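Mitochondrial dynamics protein MID49 (Mus musculus, PDB 4WOY) recruits the fission mediator dynamin-related protein 1 to the mitochondrial outer membrane and regulates its GTPase activity, and is required for mitochondrial fission. Local coordinates at residues T90-P95 / G199-L204; W98-T103 / N203-D208; R230-L235 / H252-V257. The protein carries 1 engineered substitution. All coordinates share one frame; numbering follows the deposited sequence.

Contact 1. Residues T90-P95 / G199-L204; sequences TVAAEP and GLASNL. Engineered in segment 90-95: Ala-93 (natural residue Arg).
Two irregular loop segments, 90-95 and 199-204, run past each other without a backbone hydrogen bond between them, and their CA atoms come nearest at Ala-92 and Ala-201, 6.6 Å apart. The meeting is therefore made by side chains, and small ones at its middle: Ala-92 CB lies 3.9 Å from Ala-201 CB, methyl against methyl, a spacing that suits the short alanine side chain. The same Ala-92 CB also touches Leu-204 CD1 at 4.0 Å. Leu-204 reaches the opposite loop because its CG stands anti to its own carbonyl carbon (chi1 -60°). Its CD1 ends between Ala-92 and Thr-90, whose OG1 is also 4.0 Å from Leu-204 CD1; the threonine and leucine side chains pass alongside in opposite directions. Thr-90 OG1 has carbonyl oxygens of its own loop, those of Gly-87 and Ala-92, as possible acceptors, while the same oxygen lies against the leucine methyl. At the other end, Glu-94 OE1 approaches Leu-200 CD2 only loosely, at 4.5 Å, and the second carboxylate oxygen, OE2, accepts a hydrogen bond from Arg-96 N. Segment 199-204 is tied more firmly at its C-terminal end: Leu-204 N bonds to Ala-201 O at 3.0 Å, closing a tight turn, and the hydroxyl of Ser-126 is bonded to the carbonyl oxygens of Ser-202 and Leu-204. Ala-93, an engineered residue, points away from the contact. With a few methyl contacts, no polar bond across and poor order at residues 199-201, the chemistry implies a light, mainly apolar surface contact between loops of the nucleotidyltransferase-like region, held by van der Waals packing alone across the two segments.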
loop_
_atom_site.group_PDB
_atom_site.type_symbol
_atom_site.label_atom_id
_atom_site.label_comp_id
_atom_site.label_asym_id
_atom_site.label_seq_id
_atom_site.Cartn_x
_atom_site.Cartn_y
_atom_site.Cartn_z
ATOM N N THR A 90 -15.511 8.572 15.404
ATOM C CA THR A 90 -14.790 9.434 16.321
ATOM C C THR A 90 -15.066 10.911 15.992
ATOM O O THR A 90 -15.778 11.195 15.043
ATOM C CB THR A 90 -13.283 9.158 16.282
ATOM O OG1 THR A 90 -12.769 9.471 14.977
ATOM C CG2 THR A 90 -13.017 7.716 16.560
ATOM N N VAL A 91 -14.521 11.833 16.790
ATOM C CA VAL A 91 -14.719 13.264 16.557
ATOM C C VAL A 91 -14.017 13.777 15.274
ATOM O O VAL A 91 -14.512 14.689 14.620
ATOM C CB VAL A 91 -14.271 14.074 17.784
ATOM C CG1 VAL A 91 -15.261 13.874 18.930
ATOM C CG2 VAL A 91 -12.855 13.702 18.196
ATOM N N ALA A 92 -12.886 13.182 14.907
ATOM C CA ALA A 92 -12.410 13.243 13.523
ATOM C C ALA A 92 -13.386 12.301 12.889
ATOM O O ALA A 92 -13.561 11.203 13.384
ATOM C CB ALA A 92 -10.977 12.760 13.367
ATOM N N ALA A 93 -14.045 12.683 11.827
ATOM C CA ALA A 93 -15.094 11.811 11.308
ATOM C C ALA A 93 -14.578 11.259 10.024
ATOM O O ALA A 93 -15.077 11.561 8.955
ATOM C CB ALA A 93 -16.398 12.575 11.120
ATOM N N GLU A 94 -13.489 10.517 10.148
ATOM C CA GLU A 94 -12.651 10.161 9.035
ATOM C C GLU A 94 -12.798 8.693 8.715
ATOM O O GLU A 94 -12.257 7.844 9.430
ATOM C CB GLU A 94 -11.178 10.506 9.365
ATOM C CG GLU A 94 -10.207 10.182 8.254
ATOM C CD GLU A 94 -10.685 10.661 6.890
ATOM O OE1 GLU A 94 -10.638 11.889 6.625
ATOM O OE2 GLU A 94 -11.135 9.814 6.090
ATOM N N PRO A 95 -13.524 8.385 7.628
ATOM C CA PRO A 95 -13.707 6.980 7.246
ATOM C C PRO A 95 -12.387 6.267 6.864
ATOM O O PRO A 95 -12.316 5.054 6.992
ATOM C CB PRO A 95 -14.679 7.069 6.064
ATOM C CG PRO A 95 -14.517 8.470 5.544
ATOM C CD PRO A 95 -14.228 9.310 6.722
ATOM N N GLY A 199 -1.264 16.019 9.838
ATOM C CA GLY A 199 -2.303 16.978 10.132
ATOM C C GLY A 199 -3.454 16.129 10.655
ATOM O O GLY A 199 -3.391 14.896 10.581
ATOM N N LEU A 200 -4.490 16.784 11.180
ATOM C CA LEU A 200 -5.716 16.145 11.693
ATOM C C LEU A 200 -5.447 15.086 12.789
ATOM O O LEU A 200 -4.826 15.400 13.805
ATOM C CB LEU A 200 -6.528 15.535 10.536
ATOM C CG LEU A 200 -8.025 15.271 10.769
ATOM C CD1 LEU A 200 -8.728 16.538 11.255
ATOM C CD2 LEU A 200 -8.720 14.688 9.528
ATOM N N ALA A 201 -5.901 13.848 12.588
ATOM C CA ALA A 201 -5.847 12.809 13.628
ATOM C C ALA A 201 -4.708 11.784 13.518
ATOM O O ALA A 201 -4.912 10.662 13.065
ATOM C CB ALA A 201 -7.148 12.089 13.645
ATOM N N SER A 202 -3.535 12.160 14.011
ATOM C CA SER A 202 -2.338 11.337 13.918
ATOM C C SER A 202 -2.311 10.331 15.043
ATOM O O SER A 202 -1.546 9.367 15.011
ATOM C CB SER A 202 -1.064 12.198 13.930
ATOM O OG SER A 202 -0.636 12.543 12.621
ATOM N N ASN A 203 -3.181 10.519 16.021
ATOM C CA ASN A 203 -3.409 9.445 16.968
ATOM C C ASN A 203 -4.130 8.268 16.275
ATOM O O ASN A 203 -3.908 7.115 16.612
ATOM C CB ASN A 203 -4.209 9.960 18.168
ATOM C CG ASN A 203 -3.447 11.015 18.966
ATOM O OD1 ASN A 203 -2.226 10.932 19.125
ATOM N ND2 ASN A 203 -4.168 12.032 19.441
ATOM N N LEU A 204 -4.937 8.557 15.261
ATOM C CA LEU A 204 -5.640 7.503 14.541
ATOM C C LEU A 204 -4.728 6.680 13.619
ATOM O O LEU A 204 -3.709 7.172 13.127
ATOM C CB LEU A 204 -6.796 8.083 13.730
ATOM C CG LEU A 204 -7.844 8.810 14.581
ATOM C CD1 LEU A 204 -8.949 9.357 13.722
ATOM C CD2 LEU A 204 -8.418 7.908 15.653
#

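Contact 2. Residues W98-T103 / N203-D208; sequences WAVRRT and NLWLQD
Trp-98 and Trp-205 form an antiparallel hydrogen-bonded pair where strand 97-102 meets strand 205-208 in the mixed sheet of the MID51-like, nucleotidyltransferase-type region. Trp-205 N donates a hydrogen bond to Trp-98 O at 2.8 Å, nearly along the C=O axis, while Trp-98 N donates to Trp-205 O at 2.9 Å. The short segments diverge strongly, with 119° between their directions, so the pairing is confined to this one bridge and side chains take over beyond it. Val-100 lays CG2 over one face of the Trp-205 indole, 3.8 Å from the centroid of the five-membered ring and 19° off its normal, a CH-pi contact. CG2 faces the ring because it stands anti to the valine carbonyl carbon. Val-100 also packs on Leu-124 of strand 123-124, whose carbonyl oxygen takes the indole N-H of Trp-205 and fixes the rotation of the ring. On the sheet face opposite to Trp-98 and Trp-205, Ala-99 CB meets Leu-204 CD2 at 3.5 Å, a close fit for a small side chain. Trp-98 NE1 lies 3.9 Å from Gln-207 NE2, ring and amide planes 37° apart, a van der Waals contact between two N-H groups and not a hydrogen bond; Gln-207 OE1 is bonded to Asn-297.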
loop_
_atom_site.group_PDB
_atom_site.type_symbol
_atom_site.label_atom_id
_atom_site.label_comp_id
_atom_site.label_asym_id
_atom_site.label_seq_id
_atom_site.Cartn_x
_atom_site.Cartn_y
_atom_site.Cartn_z
ATOM N N TRP A 98 -9.007 4.647 11.819
ATOM C CA TRP A 98 -9.561 3.843 12.902
ATOM C C TRP A 98 -8.836 4.170 14.211
ATOM O O TRP A 98 -7.629 4.478 14.195
ATOM C CB TRP A 98 -9.442 2.340 12.573
ATOM C CG TRP A 98 -10.533 1.799 11.682
ATOM C CD1 TRP A 98 -10.744 2.061 10.344
ATOM C CD2 TRP A 98 -11.567 0.892 12.072
ATOM N NE1 TRP A 98 -11.847 1.378 9.892
ATOM C CE2 TRP A 98 -12.367 0.648 10.931
ATOM C CE3 TRP A 98 -11.891 0.264 13.273
ATOM C CZ2 TRP A 98 -13.460 -0.197 10.961
ATOM C CZ3 TRP A 98 -12.986 -0.590 13.301
ATOM C CH2 TRP A 98 -13.752 -0.814 12.151
ATOM N N ALA A 99 -9.557 4.119 15.335
ATOM C CA ALA A 99 -8.912 4.315 16.639
ATOM C C ALA A 99 -8.744 2.971 17.328
ATOM O O ALA A 99 -9.492 2.028 17.085
ATOM C CB ALA A 99 -9.683 5.273 17.522
ATOM N N VAL A 100 -7.720 2.892 18.157
ATOM C CA VAL A 100 -7.436 1.704 18.929
ATOM C C VAL A 100 -7.594 2.106 20.407
ATOM O O VAL A 100 -6.782 2.861 20.954
ATOM C CB VAL A 100 -6.006 1.129 18.609
ATOM C CG1 VAL A 100 -5.735 -0.122 19.395
ATOM C CG2 VAL A 100 -5.849 0.842 17.121
ATOM N N ARG A 101 -8.665 1.610 21.029
ATOM C CA ARG A 101 -9.094 2.033 22.361
ATOM C C ARG A 101 -8.582 1.070 23.421
ATOM O O ARG A 101 -8.780 -0.143 23.344
ATOM C CB ARG A 101 -10.629 2.106 22.427
ATOM C CG ARG A 101 -11.209 2.709 23.697
ATOM C CD ARG A 101 -12.727 2.459 23.802
ATOM N NE ARG A 101 -13.518 3.458 23.088
ATOM C CZ ARG A 101 -14.690 3.214 22.502
ATOM N NH1 ARG A 101 -15.218 1.986 22.523
ATOM N NH2 ARG A 101 -15.334 4.198 21.881
ATOM N N ARG A 102 -7.924 1.621 24.416
ATOM C CA ARG A 102 -7.488 0.852 25.548
ATOM C C ARG A 102 -8.733 0.542 26.371
ATOM O O ARG A 102 -9.630 1.372 26.491
ATOM C CB ARG A 102 -6.424 1.604 26.337
ATOM C CG ARG A 102 -5.971 0.892 27.590
ATOM C CD ARG A 102 -5.350 -0.482 27.343
ATOM N NE ARG A 102 -4.420 -0.763 28.435
ATOM C CZ ARG A 102 -4.777 -1.233 29.629
ATOM N NH1 ARG A 102 -6.047 -1.505 29.894
ATOM N NH2 ARG A 102 -3.861 -1.432 30.570
ATOM N N THR A 103 -8.802 -0.689 26.867
ATOM C CA THR A 103 -9.982 -1.244 27.535
ATOM C C THR A 103 -9.642 -1.722 28.953
ATOM O O THR A 103 -8.473 -1.898 29.270
ATOM C CB THR A 103 -10.522 -2.465 26.719
ATOM O OG1 THR A 103 -10.881 -2.069 25.389
ATOM C CG2 THR A 103 -11.677 -2.947 27.315
ATOM N N ASN A 203 -3.181 10.519 16.021
ATOM C CA ASN A 203 -3.409 9.445 16.968
ATOM C C ASN A 203 -4.130 8.268 16.275
ATOM O O ASN A 203 -3.908 7.115 16.612
ATOM C CB ASN A 203 -4.209 9.960 18.168
ATOM C CG ASN A 203 -3.447 11.015 18.966
ATOM O OD1 ASN A 203 -2.226 10.932 19.125
ATOM N ND2 ASN A 203 -4.168 12.032 19.441
ATOM N N LEU A 204 -4.937 8.557 15.261
ATOM C CA LEU A 204 -5.640 7.503 14.541
ATOM C C LEU A 204 -4.728 6.680 13.619
ATOM O O LEU A 204 -3.709 7.172 13.127
ATOM C CB LEU A 204 -6.796 8.083 13.730
ATOM C CG LEU A 204 -7.844 8.810 14.581
ATOM C CD1 LEU A 204 -8.949 9.357 13.722
ATOM C CD2 LEU A 204 -8.418 7.908 15.653
ATOM N N TRP A 205 -5.119 5.426 13.412
ATOM C CA TRP A 205 -4.456 4.488 12.507
ATOM C C TRP A 205 -5.076 4.579 11.115
ATOM O O TRP A 205 -6.227 4.989 10.978
ATOM C CB TRP A 205 -4.578 3.058 13.050
ATOM C CG TRP A 205 -3.831 2.919 14.312
ATOM C CD1 TRP A 205 -4.082 3.559 15.493
ATOM C CD2 TRP A 205 -2.662 2.132 14.524
ATOM N NE1 TRP A 205 -3.138 3.218 16.426
ATOM C CE2 TRP A 205 -2.260 2.341 15.862
ATOM C CE3 TRP A 205 -1.921 1.264 13.714
ATOM C CZ2 TRP A 205 -1.153 1.713 16.402
ATOM C CZ3 TRP A 205 -0.828 0.648 14.250
ATOM C CH2 TRP A 205 -0.448 0.870 15.587
ATOM N N LEU A 206 -4.322 4.211 10.084
ATOM C CA LEU A 206 -4.849 4.257 8.736
ATOM C C LEU A 206 -5.328 2.849 8.305
ATOM O O LEU A 206 -4.645 1.835 8.497
ATOM C CB LEU A 206 -3.780 4.789 7.795
ATOM C CG LEU A 206 -4.159 5.058 6.351
ATOM C CD1 LEU A 206 -4.978 6.339 6.312
ATOM C CD2 LEU A 206 -2.923 5.187 5.529
ATOM N N GLN A 207 -6.516 2.776 7.733
ATOM C CA GLN A 207 -7.006 1.491 7.271
ATOM C C GLN A 207 -6.231 1.065 6.040
ATOM O O GLN A 207 -6.046 1.838 5.102
ATOM C CB GLN A 207 -8.489 1.543 6.932
ATOM C CG GLN A 207 -9.016 0.223 6.412
ATOM C CD GLN A 207 -10.467 0.301 5.987
ATOM O OE1 GLN A 207 -10.842 1.122 5.139
ATOM N NE2 GLN A 207 -11.303 -0.535 6.594
ATOM N N ASP A 208 -5.816 -0.189 6.039
ATOM C CA ASP A 208 -5.140 -0.752 4.897
ATOM C C ASP A 208 -5.952 -1.908 4.327
ATOM O O ASP A 208 -6.037 -2.966 4.939
ATOM C CB ASP A 208 -3.754 -1.231 5.293
ATOM C CG ASP A 208 -3.060 -1.973 4.160
ATOM O OD1 ASP A 208 -3.206 -1.523 3.007
ATOM O OD2 ASP A 208 -2.400 -3.005 4.426
#

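Contact 3. Residues R230-L235 / H252-V257; sequences RLLLLL and HLTQVV
This is a buried, largely apolar packing of two helices, 228-241 and 250-261, in the helical part of the protein, the second of them within the Mab-21 HhH/H2TH-like region. Segments 230-235 and 252-257 run at 140° to each other, their axes 9.5 Å apart at closest, and no hydrogen bond links them. Val-257 sits at the centre of the seam: its CG2 touches Leu-235 CD1 at 3.7 Å, Leu-232 CA at 4.0 Å and Leu-231 CD2 at 4.1 Å, so one methyl meets three residues of the facing helix. Leu-232 and Val-257 have the closest CA atoms, 6.4 Å apart, and the beta-branched valine, with its methyls near the backbone, fits this close approach. Leu-232, with CG opposite its backbone N (chi1 169°), brings its end nearer the other helix, and its CD1 comes within 3.6 Å of Thr-254 N, against the helix backbone. Its CD2 lies beside Thr-254 OG1; that hydroxyl is bonded to Trp-250 O one turn back, which lets a polar residue sit in an apolar seam. Leu-253 closes the far end, CD1 resting 4.0 Å from Leu-235 CB. Long leucines thus span the gap between the helices, and the valine fills the near approach. Around this seam, Leu-217 of helix 210-224 touches both Leu-232 and Val-257, Leu-283 of helix 272-288 packs on Leu-253, and helix 2-14 covers Leu-234 on segment 230-235.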
loop_
_atom_site.group_PDB
_atom_site.type_symbol
_atom_site.label_atom_id
_atom_site.label_comp_id
_atom_site.label_asym_id
_atom_site.label_seq_id
_atom_site.Cartn_x
_atom_site.Cartn_y
_atom_site.Cartn_z
ATOM N N ARG A 230 -3.331 -8.420 -14.020
ATOM C CA ARG A 230 -2.482 -7.973 -15.102
ATOM C C ARG A 230 -2.907 -6.559 -15.561
ATOM O O ARG A 230 -2.058 -5.700 -15.833
ATOM C CB ARG A 230 -2.543 -9.000 -16.232
ATOM C CG ARG A 230 -1.803 -8.625 -17.466
ATOM C CD ARG A 230 -1.310 -9.870 -18.188
ATOM N NE ARG A 230 -1.074 -9.565 -19.589
ATOM C CZ ARG A 230 -1.241 -10.433 -20.568
ATOM N NH1 ARG A 230 -1.634 -11.671 -20.290
ATOM N NH2 ARG A 230 -1.014 -10.055 -21.820
ATOM N N LEU A 231 -4.218 -6.321 -15.621
ATOM C CA LEU A 231 -4.754 -5.014 -15.994
ATOM C C LEU A 231 -4.421 -3.941 -14.956
ATOM O O LEU A 231 -4.170 -2.784 -15.299
ATOM C CB LEU A 231 -6.277 -5.082 -16.207
ATOM C CG LEU A 231 -6.922 -3.705 -16.449
ATOM C CD1 LEU A 231 -6.439 -3.107 -17.752
ATOM C CD2 LEU A 231 -8.448 -3.752 -16.426
ATOM N N LEU A 232 -4.448 -4.311 -13.683
ATOM C CA LEU A 232 -4.123 -3.329 -12.657
ATOM C C LEU A 232 -2.666 -2.850 -12.849
ATOM O O LEU A 232 -2.379 -1.652 -12.734
ATOM C CB LEU A 232 -4.361 -3.897 -11.244
ATOM C CG LEU A 232 -3.825 -3.098 -10.056
ATOM C CD1 LEU A 232 -4.423 -1.684 -9.993
ATOM C CD2 LEU A 232 -4.108 -3.872 -8.785
ATOM N N LEU A 233 -1.768 -3.778 -13.178
ATOM C CA LEU A 233 -0.352 -3.433 -13.385
ATOM C C LEU A 233 -0.153 -2.524 -14.599
ATOM O O LEU A 233 0.647 -1.596 -14.552
ATOM C CB LEU A 233 0.490 -4.694 -13.526
ATOM C CG LEU A 233 0.779 -5.292 -12.156
ATOM C CD1 LEU A 233 1.328 -6.720 -12.270
ATOM C CD2 LEU A 233 1.731 -4.397 -11.386
ATOM N N LEU A 234 -0.909 -2.785 -15.661
ATOM C CA LEU A 234 -0.942 -1.907 -16.832
ATOM C C LEU A 234 -1.364 -0.484 -16.486
ATOM O O LEU A 234 -0.702 0.495 -16.866
ATOM C CB LEU A 234 -1.909 -2.441 -17.879
ATOM C CG LEU A 234 -1.270 -3.355 -18.894
ATOM C CD1 LEU A 234 -2.366 -3.967 -19.714
ATOM C CD2 LEU A 234 -0.294 -2.546 -19.742
ATOM N N LEU A 235 -2.489 -0.376 -15.793
ATOM C CA LEU A 235 -3.034 0.928 -15.480
ATOM C C LEU A 235 -2.035 1.705 -14.673
ATOM O O LEU A 235 -1.858 2.903 -14.883
ATOM C CB LEU A 235 -4.358 0.824 -14.719
ATOM C CG LEU A 235 -5.509 0.261 -15.527
ATOM C CD1 LEU A 235 -6.655 -0.164 -14.605
ATOM C CD2 LEU A 235 -5.950 1.278 -16.549
ATOM N N HIS A 252 -6.150 3.653 -6.068
ATOM C CA HIS A 252 -7.178 4.219 -6.938
ATOM C C HIS A 252 -7.598 3.253 -8.018
ATOM O O HIS A 252 -8.809 3.026 -8.244
ATOM C CB HIS A 252 -6.675 5.479 -7.612
ATOM C CG HIS A 252 -6.311 6.563 -6.661
ATOM N ND1 HIS A 252 -5.073 6.630 -6.058
ATOM C CD2 HIS A 252 -7.016 7.624 -6.205
ATOM C CE1 HIS A 252 -5.036 7.684 -5.260
ATOM N NE2 HIS A 252 -6.202 8.301 -5.327
ATOM N N LEU A 253 -6.590 2.726 -8.717
ATOM C CA LEU A 253 -6.824 1.912 -9.900
ATOM C C LEU A 253 -7.313 0.524 -9.484
ATOM O O LEU A 253 -8.001 -0.163 -10.247
ATOM C CB LEU A 253 -5.546 1.848 -10.761
ATOM C CG LEU A 253 -5.044 3.231 -11.212
ATOM C CD1 LEU A 253 -3.564 3.211 -11.587
ATOM C CD2 LEU A 253 -5.889 3.761 -12.374
ATOM N N THR A 254 -6.978 0.118 -8.264
ATOM C CA THR A 254 -7.526 -1.112 -7.703
ATOM C C THR A 254 -9.047 -1.063 -7.694
ATOM O O THR A 254 -9.739 -2.035 -8.025
ATOM C CB THR A 254 -7.022 -1.328 -6.274
ATOM O OG1 THR A 254 -5.613 -1.592 -6.308
ATOM C CG2 THR A 254 -7.786 -2.479 -5.566
ATOM N N GLN A 255 -9.557 0.096 -7.304
ATOM C CA GLN A 255 -10.992 0.309 -7.201
ATOM C C GLN A 255 -11.643 0.139 -8.569
ATOM O O GLN A 255 -12.740 -0.415 -8.693
ATOM C CB GLN A 255 -11.267 1.704 -6.631
ATOM C CG GLN A 255 -11.349 1.796 -5.118
ATOM C CD GLN A 255 -10.631 0.691 -4.376
ATOM O OE1 GLN A 255 -11.206 -0.353 -4.107
ATOM N NE2 GLN A 255 -9.389 0.935 -4.002
ATOM N N VAL A 256 -10.943 0.635 -9.589
ATOM C CA VAL A 256 -11.410 0.535 -10.964
ATOM C C VAL A 256 -11.496 -0.906 -11.376
ATOM O O VAL A 256 -12.486 -1.314 -11.959
ATOM C CB VAL A 256 -10.498 1.253 -11.953
ATOM C CG1 VAL A 256 -11.046 1.053 -13.353
ATOM C CG2 VAL A 256 -10.407 2.749 -11.621
ATOM N N VAL A 257 -10.447 -1.676 -11.097
ATOM C CA VAL A 257 -10.415 -3.078 -11.512
ATOM C C VAL A 257 -11.358 -3.953 -10.677
ATOM O O VAL A 257 -11.934 -4.911 -11.189
ATOM C CB VAL A 257 -8.984 -3.639 -11.468
ATOM C CG1 VAL A 257 -8.980 -5.164 -11.787
ATOM C CG2 VAL A 257 -8.116 -2.870 -12.462
#

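How the contacts relate
Followed from the N terminus, the chain first reaches residues 90-95 and then strand 97-102, and both later meet a single stretch that begins near residue 199. Contact 1 closes a loop of about a hundred residues and contact 2 one of similar length, shifted a few residues along and overlapping the first; they share Asn-203 and Leu-204, and touch where Thr-90 CG2 meets Ala-99 CB. Together they join the loop before strand 97-102, that strand, strand 205-208 and the loop leading into it. Contact 3 opens afterwards and closes a short loop between two helices. Its centre lies about 28 Å from the centres of both others, in the helical part, with helix 210-224 following strand 205-208 along the chain.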